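Local coordinates for nitrogenase molybdenum-iron protein beta chain (Clostridium pasteurianum, PDB 4WES), which forms, with the alpha chain, the nitrogenase component that reduces dinitrogen to ammonium, and shares its [8Fe-7S] cluster with that chain, at residues K230-S235 and K251-K256; G269-D274 and I331-A336; I300-D305 and G429-V434. All blocks are in the same frame, centred on the assembly; numbering follows the deposited sequence. Where two conformers were deposited one is given.

Interactions 2 and 3 belong together, their centres about 10 Å apart, whereas interaction 1 sits in a separate parallel-sheet region about 32 Å from interaction 2 and about 37 Å from interaction 3, centre to centre. The neighbours touch mostly around Met303, whose CE lies 3.4 Å from Glu333 O and whose SD lies 3.5 Å from Val270 CG2; Leu334 CD2 is also 3.7 Å from Val434 CG2. Their segments alternate along the chain, and helices 270-284 and 290-305 follow each other in it. None of the three contacts borders the [8Fe-7S] cluster. Interaction 3, however, carries Asp301 and Asp305, which bind an iron(II) ion at the contact with the second beta subunit.

Interaction 1 of 3, residues K230-S235 and K251-K256; sequences KDTGNS and KTLEKK
The Thr232-Gly233 peptide group has both methyls of Leu253 over one of its faces: CD2 is 3.9 Å from Thr232 O, and CD1 is 4.2 Å from Gly233 CA. Thr232 O accepts a hydrogen bond from Asn173 ND2, and Gly233 N makes a weak one to Lys230 O. The contact belongs to a Rossmann-like parallel sheet flanked by helices. Helix 243-257, which carries Leu253, is the connection of a beta-alpha-beta unit between strands 237-241 and 261-264, and the 3-10 turn 232-234 leads from helix 226-231 toward the first of these strands. Leu253 holds CG anti to its backbone N (chi1 -175°), which sends the fork across to the turn, while Val158 of helix 146-161 packs against the same side chain. Thr232 CB comes 4.2 Å from Leu253 CD2, and its hydroxyl is engaged with Leu229 O and Ser162 OG. Within 230-235, the amide of Asn234 meets the carboxylate of Asp231. Asn234 ND2 gives Asp231 OD1 a nearly straight bond of 2.9 Å (171° at the hydrogen), with the acceptor in the amide plane but the donor 30° out of the carboxylate plane, on the anti side of OD1.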
loop_
_atom_site.group_PDB
_atom_site.type_symbol
_atom_site.label_atom_id
_atom_site.label_comp_id
_atom_site.label_asym_id
_atom_site.label_seq_id
_atom_site.Cartn_x
_atom_site.Cartn_y
_atom_site.Cartn_z
ATOM N N LYS B 230 -22.523 -6.300 -33.438
ATOM C CA LYS B 230 -23.418 -7.027 -34.344
ATOM C C LYS B 230 -22.999 -8.495 -34.483
ATOM O O LYS B 230 -23.834 -9.414 -34.426
ATOM C CB LYS B 230 -23.470 -6.365 -35.727
ATOM C CG LYS B 230 -24.109 -4.991 -35.724
ATOM C CD LYS B 230 -24.063 -4.375 -37.108
ATOM C CE LYS B 230 -24.663 -2.989 -37.121
ATOM N NZ LYS B 230 -24.574 -2.347 -38.462
ATOM N N ASP B 231 -21.700 -8.705 -34.627
ATOM C CA ASP B 231 -21.149 -10.016 -34.899
ATOM C C ASP B 231 -21.226 -10.983 -33.719
ATOM O O ASP B 231 -20.987 -12.190 -33.895
ATOM C CB ASP B 231 -19.702 -9.875 -35.373
ATOM C CG ASP B 231 -19.203 -11.107 -36.140
ATOM O OD1 ASP B 231 -19.916 -11.581 -37.075
ATOM O OD2 ASP B 231 -18.080 -11.564 -35.845
ATOM N N THR B 232 -21.598 -10.476 -32.537
ATOM C CA THR B 232 -21.797 -11.372 -31.384
ATOM C C THR B 232 -22.845 -12.462 -31.629
ATOM O O THR B 232 -22.793 -13.531 -31.018
ATOM C CB THR B 232 -22.206 -10.610 -30.110
ATOM O OG1 THR B 232 -23.389 -9.846 -30.340
ATOM C CG2 THR B 232 -21.090 -9.713 -29.650
ATOM N N GLY B 233 -23.768 -12.209 -32.560
ATOM C CA GLY B 233 -24.742 -13.228 -32.909
ATOM C C GLY B 233 -24.186 -14.400 -33.704
ATOM O O GLY B 233 -24.879 -15.413 -33.891
ATOM N N ASN B 234 -22.952 -14.260 -34.199
ATOM C CA ASN B 234 -22.284 -15.295 -35.012
ATOM C C ASN B 234 -21.269 -16.121 -34.244
ATOM O O ASN B 234 -20.592 -16.950 -34.809
ATOM C CB ASN B 234 -21.606 -14.631 -36.195
ATOM C CG ASN B 234 -22.599 -14.164 -37.235
ATOM O OD1 ASN B 234 -23.566 -14.887 -37.568
ATOM N ND2 ASN B 234 -22.375 -12.969 -37.783
ATOM N N SER B 235 -21.189 -15.904 -32.933
ATOM C CA SER B 235 -20.214 -16.582 -32.095
ATOM C C SER B 235 -20.635 -18.002 -31.716
ATOM O O SER B 235 -21.797 -18.371 -31.873
ATOM C CB SER B 235 -19.913 -15.733 -30.854
ATOM O OG SER B 235 -19.440 -14.479 -31.287
ATOM N N LYS B 251 -28.372 -14.464 -21.800
ATOM C CA LYS B 251 -29.633 -15.145 -22.054
ATOM C C LYS B 251 -30.410 -14.508 -23.201
ATOM O O LYS B 251 -31.048 -15.203 -24.010
ATOM C CB LYS B 251 -30.473 -15.155 -20.767
ATOM C CG LYS B 251 -29.922 -16.028 -19.663
ATOM C CD LYS B 251 -30.709 -15.957 -18.346
ATOM C CE LYS B 251 -30.127 -16.933 -17.335
ATOM N NZ LYS B 251 -30.845 -16.901 -16.026
ATOM N N THR B 252 -30.384 -13.193 -23.267
ATOM C CA THR B 252 -31.082 -12.475 -24.330
ATOM C C THR B 252 -30.454 -12.839 -25.682
ATOM O O THR B 252 -31.164 -13.048 -26.671
ATOM C CB THR B 252 -31.053 -10.951 -24.079
ATOM O OG1 THR B 252 -31.678 -10.666 -22.824
ATOM C CG2 THR B 252 -31.793 -10.172 -25.162
ATOM N N LEU B 253 -29.125 -12.928 -25.715
ATOM C CA LEU B 253 -28.409 -13.297 -26.923
ATOM C C LEU B 253 -28.718 -14.739 -27.336
ATOM O O LEU B 253 -28.831 -15.055 -28.531
ATOM C CB LEU B 253 -26.904 -13.086 -26.718
ATOM C CG LEU B 253 -26.028 -13.312 -27.948
ATOM C CD1 LEU B 253 -26.465 -12.529 -29.166
ATOM C CD2 LEU B 253 -24.586 -12.994 -27.588
ATOM N N GLU B 254 -28.852 -15.639 -26.348
ATOM C CA GLU B 254 -29.235 -17.003 -26.656
ATOM C C GLU B 254 -30.625 -17.036 -27.334
ATOM O O GLU B 254 -30.837 -17.721 -28.353
ATOM C CB GLU B 254 -29.222 -17.892 -25.411
ATOM C CG GLU B 254 -29.524 -19.360 -25.741
ATOM C CD GLU B 254 -29.640 -20.266 -24.537
ATOM O OE1 GLU B 254 -29.167 -21.421 -24.641
ATOM O OE2 GLU B 254 -30.202 -19.831 -23.497
ATOM N N LYS B 255 -31.567 -16.278 -26.783
ATOM C CA LYS B 255 -32.919 -16.267 -27.305
ATOM C C LYS B 255 -32.949 -15.647 -28.700
ATOM O O LYS B 255 -33.618 -16.170 -29.628
ATOM C CB LYS B 255 -33.848 -15.498 -26.386
ATOM C CG LYS B 255 -34.145 -16.208 -25.081
ATOM C CD LYS B 255 -34.921 -15.294 -24.151
ATOM C CE LYS B 255 -34.798 -15.695 -22.694
ATOM N NZ LYS B 255 -35.296 -17.074 -22.464
ATOM N N LYS B 256 -32.240 -14.541 -28.892
ATOM C CA LYS B 256 -32.289 -13.814 -30.159
ATOM C C LYS B 256 -31.526 -14.516 -31.281
ATOM O O LYS B 256 -32.004 -14.582 -32.418
ATOM C CB LYS B 256 -31.732 -12.410 -29.995
ATOM C CG LYS B 256 -31.979 -11.501 -31.186
ATOM C CD LYS B 256 -31.251 -10.174 -31.030
ATOM C CE LYS B 256 -31.563 -9.232 -32.178
ATOM N NZ LYS B 256 -30.724 -8.024 -32.214
#

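Interaction 2 of 3, residues G269-D274 and I331-A336; sequences GVSATD and IIELGA
The carboxylate of Glu333, reaching across from helix 321-333, binds the first N-H groups of helix 270-284, whose N-cap is Gly269. Val270 N donates to OE1 of Glu333 at 2.9 Å, and Ser271 N donates to its OE2 at the same length. Ser271 OG adds a third bond, 2.7 Å to Glu333 OE2, arriving at the opposite face of the carboxylate plane from Ser271 N. All three donors approach from the syn side yet lie 23° to 32° out of that plane. The next amide is served indirectly: a water accepts from Ala272 N and donates to Glu333 OE1. Four bonds therefore fix the rotation of the carboxylate, and the helix start, together with the salt bridge from Lys329 NZ to OE2, would be expected to favour its charged form. Glu333 gets there with a chain extended beyond CG (chi2 171°), from the last turn of helix 321-333, which Gly335 closes in a Schellman motif. Met514 of the alpha chain packs on both Val270 and Glu333. Gly269 has a positive phi that suits glycine. Its carbonyl O receives two bonds from Thr273, from N at 3.3 Å and from OG1 at 2.8 Å, the latter in the carbonyl plane.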
loop_
_atom_site.group_PDB
_atom_site.type_symbol
_atom_site.label_atom_id
_atom_site.label_comp_id
_atom_site.label_asym_id
_atom_site.label_seq_id
_atom_site.Cartn_x
_atom_site.Cartn_y
_atom_site.Cartn_z
ATOM N N GLY B 269 -9.604 -14.952 -7.369
ATOM C CA GLY B 269 -9.079 -16.028 -6.534
ATOM C C GLY B 269 -8.749 -17.294 -7.286
ATOM O O GLY B 269 -8.716 -17.317 -8.524
ATOM N N VAL B 270 -8.533 -18.369 -6.524
ATOM C CA VAL B 270 -8.031 -19.605 -7.115
ATOM C C VAL B 270 -9.124 -20.336 -7.873
ATOM O O VAL B 270 -9.036 -20.510 -9.096
ATOM C CB VAL B 270 -7.374 -20.522 -6.060
ATOM C CG1 VAL B 270 -6.831 -21.791 -6.720
ATOM C CG2 VAL B 270 -6.274 -19.808 -5.283
ATOM N N SER B 271 -10.153 -20.820 -7.178
ATOM C CA SER B 271 -11.169 -21.629 -7.842
ATOM C C SER B 271 -11.903 -20.861 -8.915
ATOM O O SER B 271 -12.193 -21.415 -9.976
ATOM C CB SER B 271 -12.131 -22.262 -6.852
ATOM O OG SER B 271 -12.899 -21.285 -6.162
ATOM N N ALA B 272 -12.198 -19.588 -8.684
ATOM C CA ALA B 272 -12.968 -18.848 -9.687
ATOM C C ALA B 272 -12.123 -18.578 -10.948
ATOM O O ALA B 272 -12.636 -18.620 -12.046
ATOM C CB ALA B 272 -13.525 -17.570 -9.107
ATOM N N THR B 273 -10.834 -18.305 -10.796
ATOM C CA THR B 273 -9.986 -18.185 -11.987
ATOM C C THR B 273 -9.813 -19.552 -12.649
ATOM O O THR B 273 -9.918 -19.663 -13.880
ATOM C CB THR B 273 -8.640 -17.528 -11.690
ATOM O OG1 THR B 273 -8.879 -16.240 -11.098
ATOM C CG2 THR B 273 -7.843 -17.335 -12.960
ATOM N N ASP B 274 -9.564 -20.580 -11.857
ATOM C CA ASP B 274 -9.455 -21.933 -12.396
ATOM C C ASP B 274 -10.687 -22.282 -13.215
ATOM O O ASP B 274 -10.583 -22.879 -14.294
ATOM C CB ASP B 274 -9.319 -22.944 -11.253
ATOM C CG ASP B 274 -7.943 -23.012 -10.600
ATOM O OD1 ASP B 274 -6.985 -22.341 -11.067
ATOM O OD2 ASP B 274 -7.854 -23.751 -9.588
ATOM N N ILE B 331 -11.223 -15.268 0.075
ATOM C CA ILE B 331 -10.893 -15.120 1.494
ATOM C C ILE B 331 -10.834 -16.497 2.199
ATOM O O ILE B 331 -9.905 -16.779 2.947
ATOM C CB ILE B 331 -11.903 -14.153 2.159
ATOM C CG1 ILE B 331 -11.730 -12.738 1.647
ATOM C CG2 ILE B 331 -11.827 -14.234 3.676
ATOM C CD1 ILE B 331 -10.395 -12.098 1.835
ATOM N N ILE B 332 -11.832 -17.346 1.927
ATOM C CA ILE B 332 -11.817 -18.691 2.444
ATOM C C ILE B 332 -10.593 -19.473 1.958
ATOM O O ILE B 332 -9.907 -20.167 2.731
ATOM C CB ILE B 332 -13.127 -19.423 2.121
ATOM C CG1 ILE B 332 -14.304 -18.741 2.848
ATOM C CG2 ILE B 332 -13.050 -20.890 2.505
ATOM C CD1 ILE B 332 -15.656 -19.260 2.416
ATOM N N GLU B 333 -10.280 -19.352 0.659
ATOM C CA GLU B 333 -9.111 -20.026 0.088
ATOM C C GLU B 333 -7.803 -19.603 0.733
ATOM O O GLU B 333 -6.869 -20.389 0.782
ATOM C CB GLU B 333 -9.071 -19.778 -1.416
ATOM C CG GLU B 333 -10.213 -20.434 -2.177
ATOM C CD GLU B 333 -10.332 -20.048 -3.633
ATOM O OE1 GLU B 333 -9.942 -18.931 -4.005
ATOM O OE2 GLU B 333 -10.845 -20.881 -4.394
ATOM N N LEU B 334 -7.752 -18.345 1.204
ATOM C CA LEU B 334 -6.571 -17.818 1.884
ATOM C C LEU B 334 -6.422 -18.330 3.316
ATOM O O LEU B 334 -5.387 -18.097 3.945
ATOM C CB LEU B 334 -6.607 -16.284 1.896
ATOM C CG LEU B 334 -6.411 -15.662 0.498
ATOM C CD1 LEU B 334 -6.817 -14.203 0.489
ATOM C CD2 LEU B 334 -4.988 -15.826 0.013
ATOM N N GLY B 335 -7.461 -18.988 3.848
ATOM C CA GLY B 335 -7.502 -19.448 5.201
ATOM C C GLY B 335 -8.128 -18.468 6.158
ATOM O O GLY B 335 -8.077 -18.651 7.393
ATOM N N ALA B 336 -8.689 -17.378 5.622
ATOM C CA ALA B 336 -9.318 -16.321 6.426
ATOM C C ALA B 336 -10.845 -16.567 6.476
ATOM O O ALA B 336 -11.382 -17.494 5.864
ATOM C CB ALA B 336 -8.959 -14.953 5.865
HETATM O O HOH W 1 -11.963 -18.223 -6.084
#

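Interaction 3 of 3, residues I300-D305 and G429-V434; sequences IDLMID and GAIRLV
With CG anti to the backbone N (chi1 179°) Leu302 points its fork at Val434, whose CG1 is likewise anti (chi1 178°), and the two meet tip to tip between helices 290-305 and 426-448. This is buried apolar helix-to-helix packing. Leu302 CG meets Val434 CG1 at 3.8 Å, and its CD2 methyl rests at 3.8 Å from Val434 CB. That same methyl extends to the preceding turn of the helix, where it lies 3.7 Å from the carbonyl O of Ile431 and 3.9 Å from Ile431 CG2. One leucine thus bears on two residues three apart in sequence. Phe330 of helix 321-333 also packs on Val434, while Tyr421 of the second beta subunit packs on Ile431.

The helix bearing Leu302 also carries part of an iron(II) site at the contact between the beta subunits, and the leucine side chain is about 7 Å from the ion. Asp301 and Asp305, one helical turn apart, each bind it through OD2, and Lys61 O and Glu62 OE1 of the second beta subunit are ligands too. The shared ion accounts for the closeness of Asp301 OD2 and Asp305 OD2, which are 2.8 Å apart.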
loop_
_atom_site.group_PDB
_atom_site.type_symbol
_atom_site.label_atom_id
_atom_site.label_comp_id
_atom_site.label_asym_id
_atom_site.label_seq_id
_atom_site.Cartn_x
_atom_site.Cartn_y
_atom_site.Cartn_z
ATOM N N ILE B 300 -0.128 -19.515 -5.787
ATOM C CA ILE B 300 -0.073 -20.529 -4.736
ATOM C C ILE B 300 1.151 -20.316 -3.868
ATOM O O ILE B 300 1.089 -20.412 -2.633
ATOM C CB ILE B 300 -0.116 -21.960 -5.348
ATOM C CG1 ILE B 300 -1.427 -22.212 -6.099
ATOM C CG2 ILE B 300 0.112 -23.002 -4.275
ATOM C CD1 ILE B 300 -2.686 -22.058 -5.281
ATOM N N ASP B 301 2.297 -20.050 -4.505
ATOM C CA ASP B 301 3.519 -19.766 -3.753
ATOM C C ASP B 301 3.311 -18.648 -2.753
ATOM O O ASP B 301 3.785 -18.720 -1.609
ATOM C CB ASP B 301 4.665 -19.438 -4.730
ATOM C CG ASP B 301 6.020 -19.488 -4.065
ATOM O OD1 ASP B 301 6.537 -20.614 -3.917
ATOM O OD2 ASP B 301 6.543 -18.419 -3.716
ATOM N N LEU B 302 2.659 -17.571 -3.188
ATOM C CA LEU B 302 2.424 -16.406 -2.333
ATOM C C LEU B 302 1.442 -16.735 -1.220
ATOM O O LEU B 302 1.631 -16.299 -0.085
ATOM C CB LEU B 302 1.938 -15.265 -3.205
ATOM C CG LEU B 302 1.620 -13.960 -2.487
ATOM C CD1 LEU B 302 2.800 -13.413 -1.730
ATOM C CD2 LEU B 302 1.127 -12.943 -3.478
ATOM N N MET B 303 0.378 -17.459 -1.540
ATOM C CA MET B 303 -0.573 -17.863 -0.506
ATOM C C MET B 303 0.080 -18.671 0.590
ATOM O O MET B 303 -0.246 -18.515 1.780
ATOM C CB MET B 303 -1.723 -18.658 -1.150
ATOM C CG MET B 303 -2.591 -17.811 -2.074
ATOM S SD MET B 303 -3.803 -18.745 -3.008
ATOM C CE MET B 303 -4.960 -19.213 -1.713
ATOM N N ILE B 304 1.013 -19.551 0.219
ATOM C CA ILE B 304 1.737 -20.356 1.187
ATOM C C ILE B 304 2.780 -19.505 1.893
ATOM O O ILE B 304 2.861 -19.503 3.135
ATOM C CB ILE B 304 2.368 -21.592 0.531
ATOM C CG1 ILE B 304 1.245 -22.516 0.007
ATOM C CG2 ILE B 304 3.244 -22.333 1.515
ATOM C CD1 ILE B 304 1.738 -23.653 -0.825
ATOM N N ASP B 305 3.564 -18.704 1.159
ATOM C CA ASP B 305 4.604 -17.897 1.798
ATOM C C ASP B 305 3.990 -16.945 2.835
ATOM O O ASP B 305 4.589 -16.723 3.898
ATOM C CB ASP B 305 5.385 -17.102 0.770
ATOM C CG ASP B 305 6.338 -17.941 -0.076
ATOM O OD1 ASP B 305 6.607 -19.095 0.286
ATOM O OD2 ASP B 305 6.825 -17.389 -1.115
ATOM N N GLY B 429 -4.353 -10.696 -10.712
ATOM C CA GLY B 429 -5.119 -9.870 -9.798
ATOM C C GLY B 429 -5.149 -10.450 -8.399
ATOM O O GLY B 429 -5.102 -9.717 -7.399
ATOM N N ALA B 430 -5.196 -11.776 -8.289
ATOM C CA ALA B 430 -5.172 -12.429 -6.991
ATOM C C ALA B 430 -3.857 -12.168 -6.263
ATOM O O ALA B 430 -3.855 -11.942 -5.049
ATOM C CB ALA B 430 -5.397 -13.927 -7.158
ATOM N N ILE B 431 -2.747 -12.201 -6.999
ATOM C CA ILE B 431 -1.446 -11.891 -6.422
ATOM C C ILE B 431 -1.463 -10.473 -5.856
ATOM O O ILE B 431 -1.000 -10.219 -4.737
ATOM C CB ILE B 431 -0.339 -12.087 -7.489
ATOM C CG1 ILE B 431 -0.135 -13.583 -7.726
ATOM C CG2 ILE B 431 0.964 -11.387 -7.098
ATOM C CD1 ILE B 431 0.694 -13.887 -9.001
ATOM N N ARG B 432 -1.978 -9.520 -6.629
ATOM C CA ARG B 432 -2.053 -8.139 -6.166
ATOM C C ARG B 432 -2.895 -8.016 -4.916
ATOM O O ARG B 432 -2.533 -7.280 -3.972
ATOM C CB ARG B 432 -2.609 -7.245 -7.264
ATOM C CG ARG B 432 -1.679 -7.063 -8.464
ATOM C CD ARG B 432 -0.591 -6.011 -8.231
ATOM N NE ARG B 432 -1.110 -4.712 -7.796
ATOM C CZ ARG B 432 -0.360 -3.668 -7.435
ATOM N NH1 ARG B 432 0.969 -3.731 -7.451
ATOM N NH2 ARG B 432 -0.949 -2.546 -7.049
ATOM N N LEU B 433 -4.013 -8.737 -4.848
ATOM C CA LEU B 433 -4.869 -8.725 -3.656
ATOM C C LEU B 433 -4.152 -9.272 -2.431
ATOM O O LEU B 433 -4.266 -8.701 -1.332
ATOM C CB LEU B 433 -6.161 -9.505 -3.901
ATOM C CG LEU B 433 -7.215 -8.806 -4.740
ATOM C CD1 LEU B 433 -8.300 -9.796 -5.123
ATOM C CD2 LEU B 433 -7.789 -7.577 -4.033
ATOM N N VAL B 434 -3.439 -10.396 -2.566
ATOM C CA VAL B 434 -2.760 -10.933 -1.413
ATOM C C VAL B 434 -1.676 -9.997 -0.912
ATOM O O VAL B 434 -1.510 -9.807 0.292
ATOM C CB VAL B 434 -2.157 -12.329 -1.685
ATOM C CG1 VAL B 434 -1.404 -12.877 -0.490
ATOM C CG2 VAL B 434 -3.285 -13.285 -2.105
#